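Local coordinates for DUF5618 domain-containing protein (Dyadobacter fermentans, PDB 3MFN) that is of unknown function and forms a mostly helical bundle, present as two copies in the assembly, at residues Glu37-Tyr41 with Ser75-Ala80; Gln105-Ile109 with Ile144-Trp148. All coordinates share one frame; numbering follows the deposited sequence.

Contact 1: residues Glu37-Tyr41 with Ser75-Ala80; sequences EAKRY and SGVLFA
Ala38 and Gly76 bring two antiparallel helix segments together: their CA atoms are 4.2 Å apart, while the segment axes, at 171°, approach to 7.8 Å. The close approach is consistent with the small residues at the crossing. Ala38 CB sits 3.3 Å from the carbonyl oxygen Gly76 O and also meets the methyl of Ala80. A beta carbon built on Gly76 would fall 2.8 Å from Tyr41 CB, so the bare CA is what lets the tyrosine in. Tyr41 CB rests 3.4 Å from Gly76 CA, and with CG anti to the carbonyl carbon (chi1 -81°) the ring projects across the side of the 75-80 segment, where CE1 reaches Ser75 CB at 3.9 Å. The Ser75 hydroxyl itself is bonded to His71 O. The Phe79 and Tyr41 side chains cross at about a right angle, but their rings, with planes 31° and centroids 5.8 Å apart, are neither stacked nor T-shaped. One face of the Phe79 ring takes a CH-pi contact from Glu37 CG, 3.9 Å from the centroid, the carboxylate lying beyond the bend at chi2. An alanine at Tyr41 would keep the CB contact with Gly76 but would probably open a gap beside Ser75 and strip Phe79 of its aromatic neighbour. Helices 34-52 and 63-85, joined through a two-stranded hairpin, thus form an antiparallel helical hairpin within a mostly helical bundle.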
ATOM      1  N   GLU A  37     -21.607  -8.826 -10.541  1.00 26.45           N
ATOM      2  CA  GLU A  37     -20.646  -9.896 -10.341  1.00 27.13           C
ATOM      3  C   GLU A  37     -19.288  -9.334  -9.757  1.00 25.98           C
ATOM      4  O   GLU A  37     -18.750  -9.927  -8.821  1.00 24.63           O
ATOM      5  CB  GLU A  37     -20.492 -10.697 -11.640  1.00 27.73           C
ATOM      6  CG  GLU A  37     -19.361 -11.721 -11.699  1.00 31.18           C
ATOM      7  CD  GLU A  37     -19.701 -13.069 -11.022  1.00 34.35           C
ATOM      8  OE1 GLU A  37     -20.628 -13.124 -10.194  1.00 36.34           O
ATOM      9  OE2 GLU A  37     -19.004 -14.067 -11.314  1.00 35.51           O
ATOM     10  N   ALA A  38     -18.829  -8.172 -10.247  1.00 24.09           N
ATOM     11  CA  ALA A  38     -17.677  -7.465  -9.703  1.00 23.64           C
ATOM     12  C   ALA A  38     -17.821  -7.218  -8.217  1.00 23.91           C
ATOM     13  O   ALA A  38     -16.883  -7.478  -7.443  1.00 23.91           O
ATOM     14  CB  ALA A  38     -17.435  -6.154 -10.449  1.00 23.24           C
ATOM     15  N   LYS A  39     -19.003  -6.772  -7.801  1.00 22.51           N
ATOM     16  CA  LYS A  39     -19.275  -6.499  -6.403  1.00 22.78           C
ATOM     17  C   LYS A  39     -19.366  -7.814  -5.608  1.00 22.52           C
ATOM     18  O   LYS A  39     -19.032  -7.794  -4.436  1.00 21.50           O
ATOM     19  CB  LYS A  39     -20.568  -5.712  -6.199  1.00 23.19           C
ATOM     20  CG  LYS A  39     -20.527  -4.348  -6.810  1.00 25.19           C
ATOM     21  CD  LYS A  39     -21.849  -3.678  -6.723  1.00 26.14           C
ATOM     22  CE  LYS A  39     -21.836  -2.323  -7.432  1.00 24.46           C
ATOM     23  NZ  LYS A  39     -23.180  -1.755  -7.437  1.00 26.96           N
ATOM     24  N   ARG A  40     -19.804  -8.914  -6.243  1.00 22.27           N
ATOM     25  CA  ARG A  40     -19.778 -10.194  -5.571  0.60 23.29           C
ATOM     26  C   ARG A  40     -18.336 -10.601  -5.242  1.00 21.63           C
ATOM     27  O   ARG A  40     -18.090 -11.116  -4.174  1.00 23.28           O
ATOM     28  CB  ARG A  40     -20.534 -11.259  -6.360  0.60 23.47           C
ATOM     29  CG  ARG A  40     -22.070 -10.989  -6.461  0.60 29.11           C
ATOM     30  CD  ARG A  40     -22.695 -10.696  -5.092  0.60 35.20           C
ATOM     31  NE  ARG A  40     -22.415 -11.768  -4.125  0.60 37.53           N
ATOM     32  CZ  ARG A  40     -23.275 -12.716  -3.760  0.60 38.10           C
ATOM     33  NH1 ARG A  40     -22.872 -13.646  -2.900  0.60 38.03           N
ATOM     34  NH2 ARG A  40     -24.522 -12.746  -4.248  0.60 38.07           N
ATOM     35  N   TYR A  41     -17.392 -10.334  -6.143  1.00 21.51           N
ATOM     36  CA  TYR A  41     -15.972 -10.642  -5.903  1.00 20.57           C
ATOM     37  C   TYR A  41     -15.470  -9.796  -4.730  1.00 19.44           C
ATOM     38  O   TYR A  41     -14.779 -10.293  -3.829  1.00 16.76           O
ATOM     39  CB  TYR A  41     -15.097 -10.351  -7.127  1.00 20.02           C
ATOM     40  CG  TYR A  41     -15.036 -11.368  -8.233  1.00 21.80           C
ATOM     41  CD1 TYR A  41     -13.858 -12.006  -8.530  1.00 20.77           C
ATOM     42  CD2 TYR A  41     -16.136 -11.638  -9.051  1.00 27.34           C
ATOM     43  CE1 TYR A  41     -13.750 -12.899  -9.558  1.00 19.58           C
ATOM     44  CE2 TYR A  41     -16.044 -12.586 -10.152  1.00 26.32           C
ATOM     45  CZ  TYR A  41     -14.830 -13.202 -10.372  1.00 20.64           C
ATOM     46  OH  TYR A  41     -14.597 -14.090 -11.382  1.00 19.57           O
ATOM     47  N   SER A  75      -9.522  -9.181  -8.956  1.00 16.99           N
ATOM     48  CA  SER A  75     -10.155  -9.867 -10.091  1.00 17.40           C
ATOM     49  C   SER A  75     -11.574  -9.295 -10.299  1.00 18.94           C
ATOM     50  O   SER A  75     -12.061  -9.193 -11.431  1.00 18.83           O
ATOM     51  CB  SER A  75     -10.207 -11.382  -9.820  1.00 17.60           C
ATOM     52  OG  SER A  75      -8.878 -11.895  -9.754  1.00 18.59           O
ATOM     53  N   GLY A  76     -12.217  -8.891  -9.209  1.00 18.83           N
ATOM     54  CA  GLY A  76     -13.513  -8.205  -9.308  1.00 18.92           C
ATOM     55  C   GLY A  76     -13.444  -6.940 -10.121  1.00 18.91           C
ATOM     56  O   GLY A  76     -14.238  -6.708 -11.043  1.00 18.45           O
ATOM     57  N   VAL A  77     -12.485  -6.081  -9.765  1.00 19.11           N
ATOM     58  CA  VAL A  77     -12.249  -4.859 -10.471  1.00 17.53           C
ATOM     59  C   VAL A  77     -11.962  -5.154 -11.949  1.00 18.09           C
ATOM     60  O   VAL A  77     -12.543  -4.501 -12.852  1.00 18.27           O
ATOM     61  CB  VAL A  77     -11.081  -4.051  -9.839  1.00 17.11           C
ATOM     62  CG1 VAL A  77     -10.753  -2.759 -10.697  1.00 16.39           C
ATOM     63  CG2 VAL A  77     -11.367  -3.757  -8.421  1.00 14.89           C
ATOM     64  N   LEU A  78     -11.028  -6.052 -12.226  1.00 17.37           N
ATOM     65  CA  LEU A  78     -10.760  -6.443 -13.620  1.00 18.11           C
ATOM     66  C   LEU A  78     -11.995  -6.945 -14.367  1.00 18.08           C
ATOM     67  O   LEU A  78     -12.198  -6.617 -15.522  1.00 16.90           O
ATOM     68  CB  LEU A  78      -9.620  -7.471 -13.719  1.00 19.55           C
ATOM     69  CG  LEU A  78      -8.246  -7.042 -13.177  1.00 20.01           C
ATOM     70  CD1 LEU A  78      -7.118  -7.960 -13.647  1.00 19.42           C
ATOM     71  CD2 LEU A  78      -7.875  -5.513 -13.499  1.00 18.28           C
ATOM     72  N   PHE A  79     -12.862  -7.701 -13.686  1.00 18.83           N
ATOM     73  CA  PHE A  79     -14.083  -8.185 -14.280  1.00 19.19           C
ATOM     74  C   PHE A  79     -14.981  -7.030 -14.793  1.00 20.41           C
ATOM     75  O   PHE A  79     -15.405  -7.020 -15.971  1.00 21.13           O
ATOM     76  CB  PHE A  79     -14.802  -9.092 -13.285  1.00 20.49           C
ATOM     77  CG  PHE A  79     -15.889  -9.920 -13.908  1.00 20.77           C
ATOM     78  CD1 PHE A  79     -17.145  -9.380 -14.135  1.00 20.85           C
ATOM     79  CD2 PHE A  79     -15.647 -11.235 -14.274  1.00 21.30           C
ATOM     80  CE1 PHE A  79     -18.150 -10.149 -14.732  1.00 21.31           C
ATOM     81  CE2 PHE A  79     -16.639 -12.025 -14.853  1.00 21.97           C
ATOM     82  CZ  PHE A  79     -17.897 -11.470 -15.111  1.00 22.35           C
ATOM     83  N   ALA A  80     -15.208  -6.017 -13.956  1.00 20.33           N
ATOM     84  CA  ALA A  80     -15.918  -4.824 -14.393  1.00 21.39           C
ATOM     85  C   ALA A  80     -15.185  -4.176 -15.560  1.00 21.48           C
ATOM     86  O   ALA A  80     -15.810  -3.886 -16.563  1.00 20.27           O
ATOM     87  CB  ALA A  80     -16.119  -3.806 -13.226  1.00 20.04           C
TER

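Contact 2: residues Gln105-Ile109 with Ile144-Trp148; sequences QDKKI and IIIDW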
ATOM      1  N   GLN A 105      -9.275   7.938 -20.880  1.00 42.35           N
ATOM      2  CA  GLN A 105     -10.590   8.245 -20.355  1.00 43.77           C
ATOM      3  C   GLN A 105     -10.631   9.288 -19.246  1.00 43.91           C
ATOM      4  O   GLN A 105     -11.558  10.083 -19.251  1.00 45.25           O
ATOM      5  CB  GLN A 105     -11.265   6.974 -19.844  1.00 44.25           C
ATOM      6  CG  GLN A 105     -12.674   6.807 -20.376  1.00 46.93           C
ATOM      7  CD  GLN A 105     -12.783   5.734 -21.439  1.00 49.48           C
ATOM      8  OE1 GLN A 105     -13.871   5.193 -21.681  1.00 53.10           O
ATOM      9  NE2 GLN A 105     -11.664   5.405 -22.069  1.00 50.52           N
ATOM     10  N   ASP A 106      -9.675   9.308 -18.310  1.00 43.34           N
ATOM     11  CA  ASP A 106      -9.844  10.125 -17.092  1.00 43.47           C
ATOM     12  C   ASP A 106      -8.813   9.795 -16.017  1.00 42.35           C
ATOM     13  O   ASP A 106      -8.696   8.644 -15.573  1.00 42.60           O
ATOM     14  CB  ASP A 106     -11.281   9.969 -16.517  1.00 44.09           C
ATOM     15  CG  ASP A 106     -11.477  10.683 -15.180  1.00 46.08           C
ATOM     16  OD1 ASP A 106     -12.418  10.307 -14.440  1.00 46.06           O
ATOM     17  OD2 ASP A 106     -10.709  11.631 -14.880  1.00 51.04           O
ATOM     18  N   LYS A 107      -8.110  10.826 -15.556  1.00 40.71           N
ATOM     19  CA  LYS A 107      -6.824  10.648 -14.886  1.00 39.44           C
ATOM     20  C   LYS A 107      -7.001  10.304 -13.400  1.00 37.56           C
ATOM     21  O   LYS A 107      -6.174   9.588 -12.799  1.00 35.07           O
ATOM     22  CB  LYS A 107      -5.999  11.920 -15.081  1.00 40.46           C
ATOM     23  CG  LYS A 107      -4.699  12.017 -14.270  1.00 43.31           C
ATOM     24  CD  LYS A 107      -4.482  13.454 -13.715  1.00 44.86           C
ATOM     25  CE  LYS A 107      -3.314  14.164 -14.365  1.00 46.49           C
ATOM     26  NZ  LYS A 107      -3.054  15.468 -13.647  1.00 46.55           N
ATOM     27  N   LYS A 108      -8.068  10.843 -12.810  1.00 35.10           N
ATOM     28  CA  LYS A 108      -8.392  10.531 -11.448  1.00 34.46           C
ATOM     29  C   LYS A 108      -8.622   9.038 -11.361  1.00 32.28           C
ATOM     30  O   LYS A 108      -8.216   8.418 -10.394  1.00 31.71           O
ATOM     31  CB  LYS A 108      -9.640  11.263 -10.959  1.00 35.41           C
ATOM     32  CG  LYS A 108      -9.614  11.472  -9.411  1.00 39.87           C
ATOM     33  CD  LYS A 108     -11.003  11.493  -8.726  1.00 42.37           C
ATOM     34  CE  LYS A 108     -10.924  11.929  -7.231  1.00 45.07           C
ATOM     35  NZ  LYS A 108     -10.044  11.005  -6.396  1.00 45.08           N
ATOM     36  N   ILE A 109      -9.265   8.473 -12.389  1.00 30.05           N
ATOM     37  CA  ILE A 109      -9.671   7.090 -12.351  1.00 28.67           C
ATOM     38  C   ILE A 109      -8.458   6.232 -12.637  1.00 26.22           C
ATOM     39  O   ILE A 109      -8.330   5.163 -12.059  1.00 25.46           O
ATOM     40  CB  ILE A 109     -10.887   6.787 -13.246  1.00 28.63           C
ATOM     41  CG1 ILE A 109     -12.127   7.520 -12.691  1.00 32.35           C
ATOM     42  CG2 ILE A 109     -11.299   5.305 -13.216  1.00 27.51           C
ATOM     43  CD1 ILE A 109     -12.681   6.902 -11.369  1.00 33.72           C
ATOM     44  N   ILE A 144     -14.842   2.446  -6.099  1.00 24.82           N
ATOM     45  CA  ILE A 144     -14.835   3.627  -6.942  1.00 23.80           C
ATOM     46  C   ILE A 144     -14.725   3.264  -8.401  1.00 23.34           C
ATOM     47  O   ILE A 144     -15.435   3.813  -9.256  1.00 23.56           O
ATOM     48  CB  ILE A 144     -13.728   4.649  -6.562  1.00 24.72           C
ATOM     49  CG1 ILE A 144     -14.112   5.429  -5.301  1.00 26.69           C
ATOM     50  CG2 ILE A 144     -13.538   5.669  -7.685  1.00 22.95           C
ATOM     51  CD1 ILE A 144     -12.914   6.298  -4.716  1.00 29.44           C
ATOM     52  N   ILE A 145     -13.857   2.321  -8.695  1.00 23.53           N
ATOM     53  CA  ILE A 145     -13.648   1.896 -10.074  1.00 23.77           C
ATOM     54  C   ILE A 145     -14.866   1.137 -10.585  1.00 23.16           C
ATOM     55  O   ILE A 145     -15.284   1.305 -11.728  1.00 22.85           O
ATOM     56  CB  ILE A 145     -12.406   0.959 -10.239  1.00 23.91           C
ATOM     57  CG1 ILE A 145     -11.109   1.684  -9.879  1.00 24.19           C
ATOM     58  CG2 ILE A 145     -12.345   0.455 -11.675  1.00 24.20           C
ATOM     59  CD1 ILE A 145     -10.846   2.952 -10.750  1.00 21.37           C
ATOM     60  N   ILE A 146     -15.453   0.291  -9.748  1.00 23.41           N
ATOM     61  CA  ILE A 146     -16.626  -0.466 -10.209  1.00 22.28           C
ATOM     62  C   ILE A 146     -17.792   0.492 -10.464  1.00 22.69           C
ATOM     63  O   ILE A 146     -18.498   0.333 -11.454  1.00 21.73           O
ATOM     64  CB  ILE A 146     -17.011  -1.573  -9.250  1.00 23.37           C
ATOM     65  CG1 ILE A 146     -15.893  -2.618  -9.228  1.00 22.24           C
ATOM     66  CG2 ILE A 146     -18.383  -2.130  -9.688  1.00 20.71           C
ATOM     67  CD1 ILE A 146     -15.885  -3.635  -8.106  1.00 24.39           C
ATOM     68  N   ASP A 147     -17.974   1.495  -9.611  1.00 22.83           N
ATOM     69  CA  ASP A 147     -19.055   2.458  -9.807  1.00 24.32           C
ATOM     70  C   ASP A 147     -18.802   3.291 -11.046  1.00 24.05           C
ATOM     71  O   ASP A 147     -19.735   3.630 -11.766  1.00 25.16           O
ATOM     72  CB  ASP A 147     -19.183   3.423  -8.629  1.00 25.27           C
ATOM     73  CG  ASP A 147     -19.663   2.762  -7.353  1.00 29.61           C
ATOM     74  OD1 ASP A 147     -20.099   1.562  -7.329  1.00 35.57           O
ATOM     75  OD2 ASP A 147     -19.595   3.477  -6.328  1.00 36.39           O
ATOM     76  N   TRP A 148     -17.546   3.629 -11.309  1.00 24.05           N
ATOM     77  CA  TRP A 148     -17.226   4.384 -12.519  1.00 23.22           C
ATOM     78  C   TRP A 148     -17.681   3.605 -13.772  1.00 22.70           C
ATOM     79  O   TRP A 148     -18.326   4.159 -14.681  1.00 22.39           O
ATOM     80  CB  TRP A 148     -15.719   4.669 -12.561  1.00 24.21           C
ATOM     81  CG  TRP A 148     -15.273   5.370 -13.785  1.00 24.06           C
ATOM     82  CD1 TRP A 148     -15.280   6.717 -14.007  1.00 27.57           C
ATOM     83  CD2 TRP A 148     -14.707   4.777 -14.963  1.00 25.76           C
ATOM     84  NE1 TRP A 148     -14.737   6.998 -15.248  1.00 24.87           N
ATOM     85  CE2 TRP A 148     -14.378   5.827 -15.847  1.00 23.90           C
ATOM     86  CE3 TRP A 148     -14.395   3.460 -15.339  1.00 27.29           C
ATOM     87  CZ2 TRP A 148     -13.820   5.603 -17.107  1.00 24.50           C
ATOM     88  CZ3 TRP A 148     -13.827   3.238 -16.604  1.00 25.05           C
ATOM     89  CH2 TRP A 148     -13.555   4.314 -17.472  1.00 23.15           C
TER
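Ile109 packs against Ile144, Ile145 and Trp148 in a helical hairpin, the consecutive helices 107-126 and 132-153 meeting near the start of the first; the nearest CA atoms, those of Ile109 and Ile145, are 6.9 Å apart. Beyond its CB, the Ile109 side chain divides. The CG2 branch presses on Ile145 CD1 at 3.4 Å, tighter than ordinary carbon contact, and also lies above the indole plane, offset toward its rim. The other branch carries CG1 over the five-membered ring of Trp148, 3.8 Å from its centroid and 24° off the normal, which meets the geometry of a CH-pi contact. A bend at chi2 (-72°) then places the CD1 tip 3.7 Å from Trp148 CD1 and 4.0 Å from Ile144 CG2. Every carbon past CB therefore has an apolar partner on the 144-148 segment, and Leu102 of helix 95-103 touches both Ile109 and Trp148. At the rim of the indole, near its plane, Gln105 CG approaches Trp148 CZ2 to 3.7 Å, and the amide beyond it is turned 67° from the ring; its OE1 is hydrogen-bonded to Tyr84 OH. On the side turned from this contact, Lys107 NZ forms a salt bridge with Glu56 of the second subunit. Asp106 is the N-cap of helix 107-126: its OD2 accepts a weak bond from Lys108 N at 3.4 Å, while OD1 lies 4.1 Å from Trp148 NE1.

Contact 1 closes before contact 2 opens, so the two lie in series along the chain, and their centres are 14 Å apart. The first joins helices 34-52 and 63-85, the second the start of helix 107-126 and helix 132-153; no helix is shared. Helix 132-153 nevertheless connects them directly. Ile145 CG2 packs on Val77 CG1 at 3.7 Å, and the neighbouring Ile146 places CD1 3.8 Å from Ala38 CB. Through these adjacent residues helix 132-153 lies against both helices of contact 1, so the two antiparallel pairs pack into one bundle, with the second subunit meeting Lys107 and Lys108 at contact 2.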